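Local coordinates for protein accelerated cell death 11 (PDB 4NT1) that moves ceramide-1-phosphate and phytoceramide-1-phosphate selectively between membranes, using the all-helical fold of the glycolipid transfer protein family, at residues R107-Q118 with P131-F140; I119-K129 with A158-L166. One frame throughout, in Å; residues are numbered along the deposited sequence.

From the N terminus, the chain first reaches these contacts in helix 98-121, which carries 107-118 and whose last residues open the segment 119-129. A short connection then leads into helix 129-139, which folds back along 107-118 and makes contact 1, closing a helical hairpin. Further on, after helix 146-155, residues 158-166 return to the connection itself and form contact 2, closing a longer loop. The four segments alternate along the chain, so the two loops cross. Where they adjoin, Pro-131 packs on Ser-122 and Ile-119, and Ala-132 on Leu-159. Together they tie helices 98-121, 129-139 and 162-168, contact 1 nearer the centre of the chain and contact 2 further out.

Contact 1: residues R107-Q118 with P131-F140; sequences RGLDMVKVLFEQ and PATKSYAQVF
Met-111 and Phe-140 meet at about a right angle, with the sulfur of Met-111 lying at the ring edge, in its plane, 4.7 Å from SD to the centroid of Phe-140. This is a Met-aromatic contact, and Met-111 CB adds a closer touch, 3.5 Å from Phe-140 CE2. The far end of the same ring reaches the backbone of helix 98-121, its CZ lying 3.8 Å from Gly-108 N. Beside it, Val-139 wedges in with both branches: CG1 sits 3.2 Å from Arg-107 O, while CG2 leans on the CA of Met-111. One turn back, Ser-135 brings the backbones close, its CB 3.4 Å from Leu-115 N, and Val-114 CG1 packs over its CA and CB. With chi1 at 62°, Ser-135 OG is turned back to its own helix, within hydrogen-bonding distance of the carbonyls of Pro-131 and Ala-132. At the other end, Gln-118 CB rests 3.6 Å from Pro-131 CB, and its bent chain carries OE1 across to the CD of Lys-134.

These residues line a helical hairpin of the GLTP fold, its segments running roughly antiparallel, at 146°, with axes 8.3 Å apart. Helix 34-51 backs the interface through Phe-48, which touches Met-111, and Phe-57 meets the Phe-140 ring edge-to-face. Arg-107 sends its guanidinium away to the C-terminal carboxylate of Trp-207, and Tyr-136 OH bonds to His-144, a residue that binds the ceramide-1-phosphate ligand.

No direct hydrogen bond joins the segments; a water links Asp-110 OD2, at 2.6 Å, to Gln-138 NE2. The hairpin is therefore held chiefly by apolar and van der Waals contact, with its polar link made through solvent at the margin.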
loop_
_atom_site.group_PDB
_atom_site.type_symbol
_atom_site.label_atom_id
_atom_site.label_comp_id
_atom_site.label_asym_id
_atom_site.label_seq_id
_atom_site.Cartn_x
_atom_site.Cartn_y
_atom_site.Cartn_z
ATOM N N ARG A 107 2.462 4.186 -2.703
ATOM C CA ARG A 107 1.229 4.933 -2.460
ATOM C C ARG A 107 0.099 4.026 -1.974
ATOM O O ARG A 107 -0.673 4.399 -1.081
ATOM C CB ARG A 107 0.814 5.724 -3.707
ATOM C CG ARG A 107 1.754 6.875 -4.016
ATOM C CD ARG A 107 1.481 7.468 -5.384
ATOM N NE ARG A 107 2.415 8.548 -5.685
ATOM C CZ ARG A 107 2.639 9.026 -6.904
ATOM N NH1 ARG A 107 1.993 8.520 -7.952
ATOM N NH2 ARG A 107 3.500 10.021 -7.071
ATOM N N GLY A 108 -0.009 2.835 -2.556
ATOM C CA GLY A 108 -1.004 1.880 -2.107
ATOM C C GLY A 108 -0.816 1.467 -0.650
ATOM O O GLY A 108 -1.778 1.392 0.119
ATOM N N LEU A 109 0.430 1.186 -0.268
ATOM C CA LEU A 109 0.727 0.815 1.116
ATOM C C LEU A 109 0.336 1.941 2.053
ATOM O O LEU A 109 -0.178 1.700 3.148
ATOM C CB LEU A 109 2.211 0.520 1.300
ATOM C CG LEU A 109 2.768 -0.654 0.509
ATOM C CD1 LEU A 109 4.279 -0.754 0.712
ATOM C CD2 LEU A 109 2.067 -1.977 0.878
ATOM N N ASP A 110 0.594 3.172 1.623
ATOM C CA ASP A 110 0.273 4.352 2.417
ATOM C C ASP A 110 -1.244 4.512 2.527
ATOM O O ASP A 110 -1.762 4.769 3.616
ATOM C CB ASP A 110 0.928 5.593 1.780
ATOM C CG ASP A 110 1.065 6.765 2.740
ATOM O OD1 ASP A 110 0.943 6.568 3.964
ATOM O OD2 ASP A 110 1.311 7.897 2.251
ATOM N N MET A 111 -1.974 4.331 1.426
ATOM C CA MET A 111 -3.434 4.437 1.514
ATOM C C MET A 111 -4.023 3.419 2.501
ATOM O O MET A 111 -4.939 3.734 3.257
ATOM C CB MET A 111 -4.125 4.291 0.152
ATOM C CG MET A 111 -5.573 4.871 0.166
ATOM S SD MET A 111 -6.725 3.978 -0.897
ATOM C CE MET A 111 -7.206 2.595 0.147
ATOM N N VAL A 112 -3.508 2.195 2.473
ATOM C CA VAL A 112 -3.977 1.163 3.390
ATOM C C VAL A 112 -3.619 1.547 4.825
ATOM O O VAL A 112 -4.445 1.418 5.728
ATOM C CB VAL A 112 -3.457 -0.244 3.025
ATOM C CG1 VAL A 112 -3.901 -1.277 4.087
ATOM C CG2 VAL A 112 -3.972 -0.662 1.644
ATOM N N LYS A 113 -2.406 2.050 5.030
ATOM C CA LYS A 113 -2.021 2.525 6.355
ATOM C C LYS A 113 -3.005 3.569 6.899
ATOM O O LYS A 113 -3.430 3.479 8.048
ATOM C CB LYS A 113 -0.610 3.121 6.357
ATOM C CG LYS A 113 -0.174 3.602 7.745
ATOM C CD LYS A 113 1.122 4.390 7.729
ATOM C CE LYS A 113 0.892 5.832 7.367
ATOM N NZ LYS A 113 1.679 6.723 8.266
ATOM N N VAL A 114 -3.350 4.565 6.083
ATOM C CA VAL A 114 -4.276 5.619 6.525
ATOM C C VAL A 114 -5.676 5.065 6.706
ATOM O O VAL A 114 -6.370 5.397 7.666
ATOM C CB VAL A 114 -4.325 6.806 5.536
ATOM C CG1 VAL A 114 -5.390 7.839 5.970
ATOM C CG2 VAL A 114 -2.953 7.454 5.427
ATOM N N LEU A 115 -6.096 4.216 5.775
ATOM C CA LEU A 115 -7.370 3.529 5.921
ATOM C C LEU A 115 -7.476 2.843 7.292
ATOM O O LEU A 115 -8.457 3.042 8.024
ATOM C CB LEU A 115 -7.549 2.496 4.809
ATOM C CG LEU A 115 -8.783 1.620 4.993
ATOM C CD1 LEU A 115 -10.039 2.474 4.823
ATOM C CD2 LEU A 115 -8.767 0.502 3.971
ATOM N N PHE A 116 -6.470 2.034 7.638
ATOM C CA PHE A 116 -6.448 1.346 8.927
ATOM C C PHE A 116 -6.444 2.319 10.119
ATOM O O PHE A 116 -7.184 2.135 11.092
ATOM C CB PHE A 116 -5.246 0.387 9.014
ATOM C CG PHE A 116 -5.418 -0.885 8.220
ATOM C CD1 PHE A 116 -6.531 -1.081 7.410
ATOM C CD2 PHE A 116 -4.461 -1.889 8.280
ATOM C CE1 PHE A 116 -6.687 -2.256 6.676
ATOM C CE2 PHE A 116 -4.618 -3.067 7.557
ATOM C CZ PHE A 116 -5.730 -3.249 6.758
ATOM N N GLU A 117 -5.602 3.340 10.055
ATOM C CA GLU A 117 -5.573 4.358 11.098
ATOM C C GLU A 117 -6.970 4.946 11.288
ATOM O O GLU A 117 -7.421 5.175 12.413
ATOM C CB GLU A 117 -4.600 5.486 10.731
ATOM C CG GLU A 117 -3.124 5.158 10.937
ATOM C CD GLU A 117 -2.192 6.203 10.320
ATOM O OE1 GLU A 117 -2.620 6.917 9.393
ATOM O OE2 GLU A 117 -1.024 6.308 10.761
ATOM N N GLN A 118 -7.652 5.216 10.182
ATOM C CA GLN A 118 -8.946 5.885 10.263
ATOM C C GLN A 118 -10.047 4.953 10.752
ATOM O O GLN A 118 -10.962 5.388 11.463
ATOM C CB GLN A 118 -9.324 6.533 8.930
ATOM C CG GLN A 118 -8.418 7.707 8.553
ATOM C CD GLN A 118 -8.598 8.884 9.484
ATOM O OE1 GLN A 118 -9.711 9.176 9.920
ATOM N NE2 GLN A 118 -7.501 9.556 9.815
ATOM N N PRO A 131 -13.463 6.703 6.785
ATOM C CA PRO A 131 -12.094 6.182 6.627
ATOM C C PRO A 131 -11.690 5.960 5.168
ATOM O O PRO A 131 -10.566 6.296 4.792
ATOM C CB PRO A 131 -12.131 4.836 7.370
ATOM C CG PRO A 131 -13.258 4.981 8.359
ATOM C CD PRO A 131 -14.273 5.887 7.707
ATOM N N ALA A 132 -12.572 5.380 4.360
ATOM C CA ALA A 132 -12.236 5.139 2.950
ATOM C C ALA A 132 -12.071 6.464 2.200
ATOM O O ALA A 132 -11.137 6.639 1.413
ATOM C CB ALA A 132 -13.282 4.274 2.290
ATOM N N THR A 133 -12.975 7.405 2.455
ATOM C CA THR A 133 -12.882 8.725 1.826
ATOM C C THR A 133 -11.626 9.499 2.245
ATOM O O THR A 133 -10.939 10.078 1.404
ATOM C CB THR A 133 -14.145 9.578 2.102
ATOM O OG1 THR A 133 -15.277 8.940 1.510
ATOM C CG2 THR A 133 -13.985 10.980 1.508
ATOM N N LYS A 134 -11.318 9.503 3.541
ATOM C CA LYS A 134 -10.162 10.250 4.036
ATOM C C LYS A 134 -8.839 9.673 3.534
ATOM O O LYS A 134 -7.912 10.415 3.207
ATOM C CB LYS A 134 -10.159 10.306 5.562
ATOM C CG LYS A 134 -11.206 11.249 6.142
ATOM C CD LYS A 134 -11.224 11.172 7.663
ATOM C CE LYS A 134 -12.225 12.153 8.260
ATOM N NZ LYS A 134 -12.212 12.132 9.753
ATOM N N SER A 135 -8.744 8.350 3.480
ATOM C CA SER A 135 -7.506 7.734 3.019
ATOM C C SER A 135 -7.341 7.962 1.514
ATOM O O SER A 135 -6.240 8.222 1.041
ATOM C CB SER A 135 -7.460 6.242 3.378
ATOM O OG SER A 135 -8.515 5.527 2.758
ATOM N N TYR A 136 -8.437 7.892 0.763
ATOM C CA TYR A 136 -8.357 8.143 -0.673
ATOM C C TYR A 136 -7.959 9.587 -0.960
ATOM O O TYR A 136 -7.066 9.850 -1.772
ATOM C CB TYR A 136 -9.681 7.835 -1.386
ATOM C CG TYR A 136 -9.642 8.308 -2.808
ATOM C CD1 TYR A 136 -9.031 7.538 -3.793
ATOM C CD2 TYR A 136 -10.149 9.553 -3.166
ATOM C CE1 TYR A 136 -8.956 7.976 -5.098
ATOM C CE2 TYR A 136 -10.075 10.001 -4.482
ATOM C CZ TYR A 136 -9.473 9.211 -5.435
ATOM O OH TYR A 136 -9.397 9.637 -6.739
ATOM N N ALA A 137 -8.618 10.521 -0.282
ATOM C CA ALA A 137 -8.389 11.948 -0.533
ATOM C C ALA A 137 -6.974 12.381 -0.146
ATOM O O ALA A 137 -6.384 13.236 -0.791
ATOM C CB ALA A 137 -9.429 12.788 0.207
ATOM N N GLN A 138 -6.428 11.795 0.914
ATOM C CA GLN A 138 -5.071 12.140 1.319
ATOM C C GLN A 138 -4.019 11.550 0.386
ATOM O O GLN A 138 -3.056 12.223 0.015
ATOM C CB GLN A 138 -4.781 11.693 2.752
ATOM C CG GLN A 138 -3.360 12.015 3.213
ATOM C CD GLN A 138 -3.047 11.449 4.585
ATOM O OE1 GLN A 138 -3.900 11.443 5.469
ATOM N NE2 GLN A 138 -1.822 10.958 4.764
ATOM N N VAL A 139 -4.193 10.285 0.016
ATOM C CA VAL A 139 -3.130 9.566 -0.684
ATOM C C VAL A 139 -3.247 9.586 -2.208
ATOM O O VAL A 139 -2.262 9.840 -2.902
ATOM C CB VAL A 139 -3.008 8.107 -0.158
ATOM C CG1 VAL A 139 -1.931 7.337 -0.929
ATOM C CG2 VAL A 139 -2.698 8.119 1.332
ATOM N N PHE A 140 -4.443 9.337 -2.733
ATOM C CA PHE A 140 -4.597 9.151 -4.169
ATOM C C PHE A 140 -5.205 10.332 -4.931
ATOM O O PHE A 140 -4.843 10.580 -6.075
ATOM C CB PHE A 140 -5.385 7.873 -4.474
ATOM C CG PHE A 140 -4.562 6.616 -4.400
ATOM C CD1 PHE A 140 -3.526 6.397 -5.291
ATOM C CD2 PHE A 140 -4.845 5.643 -3.455
ATOM C CE1 PHE A 140 -2.771 5.232 -5.229
ATOM C CE2 PHE A 140 -4.096 4.472 -3.389
ATOM C CZ PHE A 140 -3.060 4.270 -4.278
HETATM O O HOH W 1 0.232 10.265 2.536
#

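Contact 2: residues I119-K129 with A158-L166; sequences IIASEGDNSLK and ALPTRAHLL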
loop_
_atom_site.group_PDB
_atom_site.type_symbol
_atom_site.label_atom_id
_atom_site.label_comp_id
_atom_site.label_asym_id
_atom_site.label_seq_id
_atom_site.Cartn_x
_atom_site.Cartn_y
_atom_site.Cartn_z
ATOM N N ILE A 119 -9.967 3.680 10.374
ATOM C CA ILE A 119 -10.889 2.686 10.899
ATOM C C ILE A 119 -10.739 2.603 12.416
ATOM O O ILE A 119 -11.721 2.658 13.155
ATOM C CB ILE A 119 -10.672 1.308 10.255
ATOM C CG1 ILE A 119 -11.137 1.337 8.793
ATOM C CG2 ILE A 119 -11.420 0.240 11.034
ATOM C CD1 ILE A 119 -10.911 0.034 8.044
ATOM N N ILE A 120 -9.503 2.492 12.885
ATOM C CA ILE A 120 -9.258 2.446 14.325
ATOM C C ILE A 120 -9.777 3.705 15.022
ATOM O O ILE A 120 -10.458 3.624 16.054
ATOM C CB ILE A 120 -7.758 2.223 14.627
ATOM C CG1 ILE A 120 -7.338 0.840 14.124
ATOM C CG2 ILE A 120 -7.489 2.338 16.130
ATOM C CD1 ILE A 120 -5.830 0.672 13.927
ATOM N N ALA A 121 -9.480 4.864 14.442
ATOM C CA ALA A 121 -9.867 6.146 15.023
ATOM C C ALA A 121 -11.382 6.355 15.040
ATOM O O ALA A 121 -11.903 7.112 15.854
ATOM C CB ALA A 121 -9.180 7.288 14.279
ATOM N N SER A 122 -12.095 5.691 14.141
ATOM C CA SER A 122 -13.542 5.872 14.082
ATOM C C SER A 122 -14.322 4.744 14.763
ATOM O O SER A 122 -15.519 4.597 14.536
ATOM C CB SER A 122 -13.999 6.032 12.632
ATOM O OG SER A 122 -13.790 4.829 11.922
ATOM N N GLU A 123 -13.648 3.965 15.606
ATOM C CA GLU A 123 -14.287 2.859 16.303
ATOM C C GLU A 123 -15.614 3.308 16.922
ATOM O O GLU A 123 -15.670 4.338 17.592
ATOM C CB GLU A 123 -13.356 2.323 17.387
ATOM C CG GLU A 123 -13.851 1.064 18.067
ATOM C CD GLU A 123 -12.898 0.576 19.141
ATOM O OE1 GLU A 123 -11.830 1.204 19.326
ATOM O OE2 GLU A 123 -13.216 -0.434 19.806
ATOM N N GLY A 124 -16.675 2.542 16.690
ATOM C CA GLY A 124 -18.004 2.933 17.134
ATOM C C GLY A 124 -18.879 3.362 15.970
ATOM O O GLY A 124 -20.109 3.358 16.056
ATOM N N ASP A 125 -18.235 3.744 14.875
ATOM C CA ASP A 125 -18.933 4.038 13.630
ATOM C C ASP A 125 -19.126 2.735 12.863
ATOM O O ASP A 125 -18.199 1.935 12.745
ATOM C CB ASP A 125 -18.126 5.025 12.783
ATOM C CG ASP A 125 -17.997 6.386 13.434
ATOM O OD1 ASP A 125 -18.376 6.518 14.620
ATOM O OD2 ASP A 125 -17.510 7.323 12.760
ATOM N N ASN A 126 -20.332 2.510 12.351
ATOM C CA ASN A 126 -20.618 1.269 11.636
ATOM C C ASN A 126 -20.327 1.388 10.139
ATOM O O ASN A 126 -20.336 0.399 9.413
ATOM C CB ASN A 126 -22.064 0.840 11.877
ATOM C CG ASN A 126 -22.320 0.508 13.327
ATOM O OD1 ASN A 126 -23.298 0.962 13.934
ATOM N ND2 ASN A 126 -21.423 -0.271 13.903
ATOM N N SER A 127 -20.056 2.609 9.697
ATOM C CA SER A 127 -19.781 2.876 8.285
ATOM C C SER A 127 -18.280 2.966 8.015
ATOM O O SER A 127 -17.510 3.354 8.898
ATOM C CB SER A 127 -20.453 4.183 7.870
ATOM O OG SER A 127 -20.048 4.590 6.567
ATOM N N LEU A 128 -17.872 2.608 6.798
ATOM C CA LEU A 128 -16.484 2.789 6.362
ATOM C C LEU A 128 -16.308 4.044 5.510
ATOM O O LEU A 128 -15.212 4.310 5.017
ATOM C CB LEU A 128 -16.012 1.589 5.538
ATOM C CG LEU A 128 -15.880 0.273 6.293
ATOM C CD1 LEU A 128 -15.492 -0.826 5.345
ATOM C CD2 LEU A 128 -14.854 0.426 7.414
ATOM N N LYS A 129 -17.376 4.812 5.329
ATOM C CA LYS A 129 -17.337 5.914 4.369
ATOM C C LYS A 129 -16.259 6.953 4.684
ATOM O O LYS A 129 -15.476 7.323 3.820
ATOM C CB LYS A 129 -18.707 6.578 4.237
ATOM C CG LYS A 129 -18.741 7.669 3.176
ATOM C CD LYS A 129 -20.154 8.206 2.976
ATOM C CE LYS A 129 -20.165 9.330 1.948
ATOM N NZ LYS A 129 -21.550 9.771 1.624
ATOM N N ALA A 158 -21.194 2.060 -2.200
ATOM C CA ALA A 158 -21.097 0.617 -2.363
ATOM C C ALA A 158 -19.987 0.005 -1.513
ATOM O O ALA A 158 -19.620 -1.144 -1.711
ATOM C CB ALA A 158 -20.900 0.264 -3.828
ATOM N N LEU A 159 -19.445 0.773 -0.575
ATOM C CA LEU A 159 -18.520 0.198 0.391
ATOM C C LEU A 159 -19.258 -0.867 1.183
ATOM O O LEU A 159 -20.448 -0.724 1.456
ATOM C CB LEU A 159 -18.008 1.263 1.358
ATOM C CG LEU A 159 -17.040 2.320 0.839
ATOM C CD1 LEU A 159 -17.006 3.516 1.777
ATOM C CD2 LEU A 159 -15.642 1.732 0.664
ATOM N N PRO A 160 -18.558 -1.938 1.566
ATOM C CA PRO A 160 -19.179 -2.870 2.509
ATOM C C PRO A 160 -19.368 -2.172 3.855
ATOM O O PRO A 160 -18.662 -1.209 4.136
ATOM C CB PRO A 160 -18.122 -3.972 2.648
ATOM C CG PRO A 160 -16.823 -3.277 2.369
ATOM C CD PRO A 160 -17.151 -2.280 1.281
ATOM N N THR A 161 -20.304 -2.644 4.671
ATOM C CA THR A 161 -20.365 -2.204 6.060
ATOM C C THR A 161 -19.067 -2.596 6.762
ATOM O O THR A 161 -18.365 -3.508 6.327
ATOM C CB THR A 161 -21.544 -2.847 6.808
ATOM O OG1 THR A 161 -21.259 -4.229 7.063
ATOM C CG2 THR A 161 -22.828 -2.729 5.985
ATOM N N ARG A 162 -18.747 -1.897 7.841
ATOM C CA ARG A 162 -17.547 -2.195 8.605
ATOM C C ARG A 162 -17.594 -3.641 9.091
ATOM O O ARG A 162 -16.603 -4.374 9.007
ATOM C CB ARG A 162 -17.425 -1.207 9.763
ATOM C CG ARG A 162 -16.256 -1.438 10.691
ATOM C CD ARG A 162 -16.277 -0.371 11.774
ATOM N NE ARG A 162 -15.291 -0.611 12.822
ATOM C CZ ARG A 162 -14.377 0.275 13.205
ATOM N NH1 ARG A 162 -14.320 1.483 12.629
ATOM N NH2 ARG A 162 -13.524 -0.049 14.169
ATOM N N ALA A 163 -18.763 -4.064 9.561
ATOM C CA ALA A 163 -18.955 -5.436 10.008
ATOM C C ALA A 163 -18.731 -6.451 8.891
ATOM O O ALA A 163 -18.167 -7.521 9.114
ATOM C CB ALA A 163 -20.344 -5.610 10.617
ATOM N N HIS A 164 -19.185 -6.117 7.690
ATOM C CA HIS A 164 -19.018 -7.003 6.549
ATOM C C HIS A 164 -17.540 -7.121 6.162
ATOM O O HIS A 164 -17.070 -8.206 5.831
ATOM C CB HIS A 164 -19.846 -6.518 5.353
ATOM C CG HIS A 164 -19.817 -7.457 4.190
ATOM N ND1 HIS A 164 -20.057 -7.051 2.896
ATOM C CD2 HIS A 164 -19.565 -8.786 4.128
ATOM C CE1 HIS A 164 -19.957 -8.089 2.085
ATOM N NE2 HIS A 164 -19.654 -9.154 2.807
ATOM N N LEU A 165 -16.808 -6.010 6.220
ATOM C CA LEU A 165 -15.369 -6.050 5.922
ATOM C C LEU A 165 -14.644 -6.974 6.898
ATOM O O LEU A 165 -13.808 -7.795 6.502
ATOM C CB LEU A 165 -14.747 -4.651 5.949
ATOM C CG LEU A 165 -13.225 -4.626 5.751
ATOM C CD1 LEU A 165 -12.866 -5.095 4.351
ATOM C CD2 LEU A 165 -12.607 -3.250 6.030
ATOM N N LEU A 166 -14.956 -6.847 8.181
ATOM C CA LEU A 166 -14.331 -7.711 9.170
ATOM C C LEU A 166 -14.676 -9.170 8.884
ATOM O O LEU A 166 -13.857 -10.062 9.072
ATOM C CB LEU A 166 -14.751 -7.304 10.583
ATOM C CG LEU A 166 -14.328 -5.891 10.977
ATOM C CD1 LEU A 166 -14.594 -5.633 12.460
ATOM C CD2 LEU A 166 -12.862 -5.656 10.653
HETATM O O HOH W 2 -15.501 2.853 10.686
HETATM O O HOH W 3 -19.682 1.310 5.099
#
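Leu-128 fills the middle of the contact, its two methyl branches dividing the work. CD1 reaches Leu-165 CD2 at 3.8 Å and also lies against Pro-160 O, while CD2 packs on Arg-162 CB, the leucine and arginine side chains crossing at about a right angle. Ile-119 CD1 extends the apolar patch to Leu-165 CD2, 4.2 Å away. On its other flank Leu-159 CD1 touches the backbone of the connection, 3.5 Å from Lys-129 CA.

The connection between helices 98-121 and 129-139 is thus packed against the start of helix 162-168 in the GLTP fold. A type II beta turn from Ser-122 to Asp-125 lets the chain leave the first helix, and Ser-127 OG accepts from Lys-129 N where the next begins. Thr-161 is the N-cap of helix 162-168, its OG1 taking the N-H of His-164. The adjoining first-turn amide is used across the contact: Arg-162 N donates to Asn-126 O at 3.2 Å, with an N-H...O angle of 162°.

From there the Arg-162 side chain runs out extended as far as NE, CG anti to the backbone N (chi1 177°), past the carbonyl of Asp-125 and on to the end of helix 98-121. Its NH1 gives a 2.9 Å hydrogen bond to Ile-119 O, which lies 17° out of the guanidinium plane; NH2 adds a weak one to the same oxygen. Ile-119 CG2 lies over one face of the guanidinium, toward its rim. In the plane, at the edge, a water accepts from NH1 at 2.7 Å and donates to Ser-127 O and Ser-122 OG, which also hydrogen-bonds to Gln-118 O. Arg-162 NE forms a salt bridge with Glu-173, and Glu-123 pairs with Lys-177, both partners on helix 173-199.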